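Local coordinates for protein cyclodipeptide synthetase (Mycobacterium tuberculosis, PDB 2X9Q) that probably catalyses the ATP-independent joining of two tyrosines, each delivered on its tRNA, into the cyclic dipeptide cyclo(L-Tyr-L-Tyr) on the way to mycocyclosin, at residues F173-H183 with A232-I243. Numbering follows the deposited sequence.
Sequences FQSNEAYRELH and AEAPLFLDTPAI
A roughly perpendicular helix-on-helix contact, in which Tyr179 and Leu182 set the first turns of helix 177-192 across the kinked later half of helix 220-244 (107° between the axes of 177-183 and 232-243), lies in the Rossmann-like domain shared with class I tRNA synthetases. It is a worked example of a helix kink used as a docking site: Leu236 N does not bond the carbonyl of Ala232, a probable substrate-binding residue, which instead takes the Tyr179 hydroxyl on a lone pair (OH to O, 2.6 Å). Pro235 CG lies over one face of that phenol, 3.9 Å from the ring centroid in a CH-pi contact, and the Phe173-Gln174 peptide link over the opposite face, toward the rim. Leu182 is a knob among Pro235, Leu238, Asp239 and Ile243. With CG anti to its own N (chi1 177°), the N-cap residue Asn176 turns its amide between the helices: OD1 accepts from Tyr179 N, and ND2 donates to Ile243 O (2.9 Å), bent to 130° at the hydrogen. Ile243 CG2 packs at 3.5 Å against Phe173 CD1, and Leu236 CD2 lies over one face of that ring, toward its rim. Beyond the contact, Leu236 O accepts from Asn251 on strand 249-253, and Thr240 packs against strand 82-87, placing helix 220-244 between the sheet and helix 177-192.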
loop_
_atom_site.group_PDB
_atom_site.type_symbol
_atom_site.label_atom_id
_atom_site.label_comp_id
_atom_site.label_asym_id
_atom_site.label_seq_id
_atom_site.Cartn_x
_atom_site.Cartn_y
_atom_site.Cartn_z
ATOM N N PHE A 173 0.750 -9.074 9.538
ATOM C CA PHE A 173 2.193 -9.119 9.185
ATOM C C PHE A 173 3.119 -8.811 10.349
ATOM O O PHE A 173 4.312 -9.105 10.288
ATOM C CB PHE A 173 2.487 -8.233 7.962
ATOM C CG PHE A 173 1.776 -8.706 6.709
ATOM C CD1 PHE A 173 2.076 -9.931 6.170
ATOM C CD2 PHE A 173 0.800 -7.951 6.115
ATOM C CE1 PHE A 173 1.417 -10.381 4.995
ATOM C CE2 PHE A 173 0.114 -8.390 4.953
ATOM C CZ PHE A 173 0.432 -9.562 4.380
ATOM N N GLN A 174 2.590 -8.316 11.470
ATOM C CA GLN A 174 3.467 -8.060 12.619
ATOM C C GLN A 174 4.066 -9.337 13.189
ATOM O O GLN A 174 5.102 -9.332 13.846
ATOM C CB GLN A 174 2.733 -7.193 13.671
ATOM C CG GLN A 174 2.396 -5.784 13.009
ATOM C CD GLN A 174 1.450 -4.851 13.823
ATOM O OE1 GLN A 174 0.748 -5.286 14.744
ATOM N NE2 GLN A 174 1.445 -3.567 13.471
ATOM N N SER A 175 3.468 -10.478 12.917
ATOM C CA SER A 175 4.158 -11.668 13.360
ATOM C C SER A 175 5.040 -12.313 12.252
ATOM O O SER A 175 5.582 -13.418 12.442
ATOM C CB SER A 175 3.115 -12.651 13.812
ATOM O OG SER A 175 2.486 -13.167 12.681
ATOM N N ASN A 176 5.165 -11.665 11.094
ATOM C CA ASN A 176 5.973 -12.187 10.003
ATOM C C ASN A 176 7.428 -11.687 10.207
ATOM O O ASN A 176 7.672 -10.480 10.373
ATOM C CB ASN A 176 5.368 -11.709 8.669
ATOM C CG ASN A 176 6.186 -12.156 7.473
ATOM O OD1 ASN A 176 7.204 -11.571 7.208
ATOM N ND2 ASN A 176 5.718 -13.183 6.728
ATOM N N GLU A 177 8.397 -12.601 10.312
ATOM C CA GLU A 177 9.790 -12.167 10.546
ATOM C C GLU A 177 10.366 -11.230 9.446
ATOM O O GLU A 177 10.971 -10.247 9.796
ATOM C CB GLU A 177 10.742 -13.394 10.765
ATOM C CG GLU A 177 12.051 -12.988 11.400
ATOM C CD GLU A 177 13.099 -14.174 11.442
ATOM O OE1 GLU A 177 13.097 -15.054 10.533
ATOM O OE2 GLU A 177 13.936 -14.216 12.397
ATOM N N ALA A 178 10.162 -11.489 8.144
ATOM C CA ALA A 178 10.691 -10.561 7.121
ATOM C C ALA A 178 10.051 -9.124 7.310
ATOM O O ALA A 178 10.747 -8.118 7.217
ATOM C CB ALA A 178 10.414 -11.065 5.726
ATOM N N TYR A 179 8.746 -9.055 7.588
ATOM C CA TYR A 179 8.079 -7.771 7.753
ATOM C C TYR A 179 8.758 -7.075 8.920
ATOM O O TYR A 179 9.108 -5.870 8.846
ATOM C CB TYR A 179 6.561 -7.986 8.066
ATOM C CG TYR A 179 5.854 -6.716 8.469
ATOM C CD1 TYR A 179 5.942 -6.204 9.797
ATOM C CD2 TYR A 179 5.074 -6.038 7.548
ATOM C CE1 TYR A 179 5.275 -4.976 10.174
ATOM C CE2 TYR A 179 4.421 -4.799 7.910
ATOM C CZ TYR A 179 4.525 -4.301 9.222
ATOM O OH TYR A 179 3.891 -3.114 9.517
ATOM N N ARG A 180 8.894 -7.803 10.036
ATOM C CA ARG A 180 9.484 -7.206 11.213
ATOM C C ARG A 180 10.939 -6.682 10.981
ATOM O O ARG A 180 11.309 -5.632 11.497
ATOM C CB ARG A 180 9.541 -8.235 12.342
ATOM C CG ARG A 180 8.280 -8.568 13.055
ATOM C CD ARG A 180 8.754 -9.668 14.126
ATOM N NE ARG A 180 7.708 -10.038 15.063
ATOM C CZ ARG A 180 7.761 -9.879 16.401
ATOM N NH1 ARG A 180 8.842 -9.358 17.010
ATOM N NH2 ARG A 180 6.722 -10.256 17.147
ATOM N N GLU A 181 11.745 -7.416 10.211
ATOM C CA GLU A 181 13.083 -6.968 9.857
ATOM C C GLU A 181 13.051 -5.735 8.953
ATOM O O GLU A 181 13.765 -4.796 9.197
ATOM C CB GLU A 181 13.895 -8.127 9.208
ATOM C CG GLU A 181 14.339 -9.144 10.310
ATOM C CD GLU A 181 15.058 -10.425 9.790
ATOM O OE1 GLU A 181 15.513 -10.403 8.641
ATOM O OE2 GLU A 181 15.126 -11.455 10.538
ATOM N N LEU A 182 12.190 -5.727 7.964
ATOM C CA LEU A 182 12.033 -4.546 7.113
ATOM C C LEU A 182 11.600 -3.325 7.942
ATOM O O LEU A 182 12.170 -2.250 7.781
ATOM C CB LEU A 182 11.032 -4.814 5.971
ATOM C CG LEU A 182 11.596 -5.795 4.926
ATOM C CD1 LEU A 182 10.387 -6.521 4.154
ATOM C CD2 LEU A 182 12.683 -5.069 3.986
ATOM N N HIS A 183 10.618 -3.500 8.815
ATOM C CA HIS A 183 10.070 -2.377 9.635
ATOM C C HIS A 183 11.168 -1.813 10.562
ATOM O O HIS A 183 11.375 -0.558 10.588
ATOM C CB HIS A 183 8.825 -2.777 10.444
ATOM C CG HIS A 183 8.077 -1.624 11.033
ATOM N ND1 HIS A 183 8.169 -1.253 12.368
ATOM C CD2 HIS A 183 7.259 -0.717 10.447
ATOM C CE1 HIS A 183 7.392 -0.201 12.576
ATOM N NE2 HIS A 183 6.814 0.124 11.422
ATOM N N ALA A 232 4.297 1.522 8.749
ATOM C CA ALA A 232 3.641 0.261 8.872
ATOM C C ALA A 232 3.262 -0.447 7.537
ATOM O O ALA A 232 3.292 -1.678 7.483
ATOM C CB ALA A 232 2.378 0.385 9.751
ATOM N N GLU A 233 2.874 0.288 6.509
ATOM C CA GLU A 233 2.638 -0.275 5.160
ATOM C C GLU A 233 3.943 -0.511 4.404
ATOM O O GLU A 233 3.970 -1.309 3.453
ATOM C CB GLU A 233 1.875 0.735 4.290
ATOM C CG GLU A 233 0.484 0.900 4.858
ATOM C CD GLU A 233 -0.391 1.868 4.051
ATOM O OE1 GLU A 233 0.169 2.547 3.120
ATOM O OE2 GLU A 233 -1.607 1.916 4.393
ATOM N N ALA A 234 4.973 0.271 4.722
ATOM C CA ALA A 234 6.222 0.277 3.892
ATOM C C ALA A 234 6.849 -1.135 3.589
ATOM O O ALA A 234 7.338 -1.339 2.498
ATOM C CB ALA A 234 7.307 1.139 4.575
ATOM N N PRO A 235 6.887 -2.084 4.553
ATOM C CA PRO A 235 7.539 -3.369 4.224
ATOM C C PRO A 235 6.920 -4.058 2.997
ATOM O O PRO A 235 7.643 -4.699 2.265
ATOM C CB PRO A 235 7.369 -4.197 5.484
ATOM C CG PRO A 235 7.354 -3.100 6.605
ATOM C CD PRO A 235 6.544 -1.998 6.006
ATOM N N LEU A 236 5.625 -3.906 2.771
ATOM C CA LEU A 236 4.966 -4.432 1.566
ATOM C C LEU A 236 5.317 -3.662 0.328
ATOM O O LEU A 236 5.240 -4.222 -0.838
ATOM C CB LEU A 236 3.450 -4.501 1.714
ATOM C CG LEU A 236 2.860 -5.599 2.664
ATOM C CD1 LEU A 236 1.331 -5.560 2.487
ATOM C CD2 LEU A 236 3.256 -7.014 2.408
ATOM N N PHE A 237 5.717 -2.400 0.522
ATOM C CA PHE A 237 6.218 -1.619 -0.635
ATOM C C PHE A 237 7.683 -1.860 -0.908
ATOM O O PHE A 237 8.126 -1.446 -1.931
ATOM C CB PHE A 237 5.946 -0.105 -0.493
ATOM C CG PHE A 237 4.555 0.224 -0.736
ATOM C CD1 PHE A 237 4.095 0.421 -2.080
ATOM C CD2 PHE A 237 3.644 0.256 0.334
ATOM C CE1 PHE A 237 2.728 0.748 -2.341
ATOM C CE2 PHE A 237 2.245 0.537 0.131
ATOM C CZ PHE A 237 1.762 0.791 -1.219
ATOM N N LEU A 238 8.417 -2.433 0.055
ATOM C CA LEU A 238 9.866 -2.737 -0.051
ATOM C C LEU A 238 10.092 -4.160 -0.552
ATOM O O LEU A 238 10.939 -4.394 -1.457
ATOM C CB LEU A 238 10.535 -2.594 1.338
ATOM C CG LEU A 238 10.569 -1.116 1.819
ATOM C CD1 LEU A 238 10.898 -1.082 3.331
ATOM C CD2 LEU A 238 11.680 -0.382 0.981
ATOM N N ASP A 239 9.355 -5.114 0.025
ATOM C CA ASP A 239 9.714 -6.538 -0.215
ATOM C C ASP A 239 8.612 -7.531 0.087
ATOM O O ASP A 239 8.811 -8.458 0.912
ATOM C CB ASP A 239 10.990 -6.915 0.557
ATOM C CG ASP A 239 11.762 -8.075 -0.137
ATOM O OD1 ASP A 239 11.188 -8.771 -1.064
ATOM O OD2 ASP A 239 12.958 -8.276 0.166
ATOM N N THR A 240 7.487 -7.378 -0.610
ATOM C CA THR A 240 6.421 -8.361 -0.560
ATOM C C THR A 240 6.943 -9.771 -0.934
ATOM O O THR A 240 6.560 -10.758 -0.297
ATOM C CB THR A 240 5.248 -7.965 -1.484
ATOM O OG1 THR A 240 4.637 -6.763 -0.979
ATOM C CG2 THR A 240 4.144 -9.085 -1.567
ATOM N N PRO A 241 7.869 -9.886 -1.917
ATOM C CA PRO A 241 8.427 -11.264 -2.144
ATOM C C PRO A 241 9.010 -11.930 -0.896
ATOM O O PRO A 241 8.753 -13.132 -0.662
ATOM C CB PRO A 241 9.556 -10.997 -3.191
ATOM C CG PRO A 241 8.843 -9.981 -4.042
ATOM C CD PRO A 241 8.370 -8.949 -2.931
ATOM N N ALA A 242 9.787 -11.226 -0.080
ATOM C CA ALA A 242 10.259 -11.747 1.215
ATOM C C ALA A 242 9.138 -12.067 2.189
ATOM O O ALA A 242 9.181 -13.085 2.853
ATOM C CB ALA A 242 11.247 -10.805 1.912
ATOM N N ILE A 243 8.113 -11.235 2.247
ATOM C CA ILE A 243 7.111 -11.396 3.300
ATOM C C ILE A 243 6.131 -12.537 2.916
ATOM O O ILE A 243 5.731 -13.310 3.784
ATOM C CB ILE A 243 6.353 -10.062 3.406
ATOM C CG1 ILE A 243 7.347 -8.983 3.959
ATOM C CG2 ILE A 243 5.021 -10.230 4.221
ATOM C CD1 ILE A 243 6.771 -7.508 3.819
HETATM O O HOH W 1 8.344 -14.631 5.137
#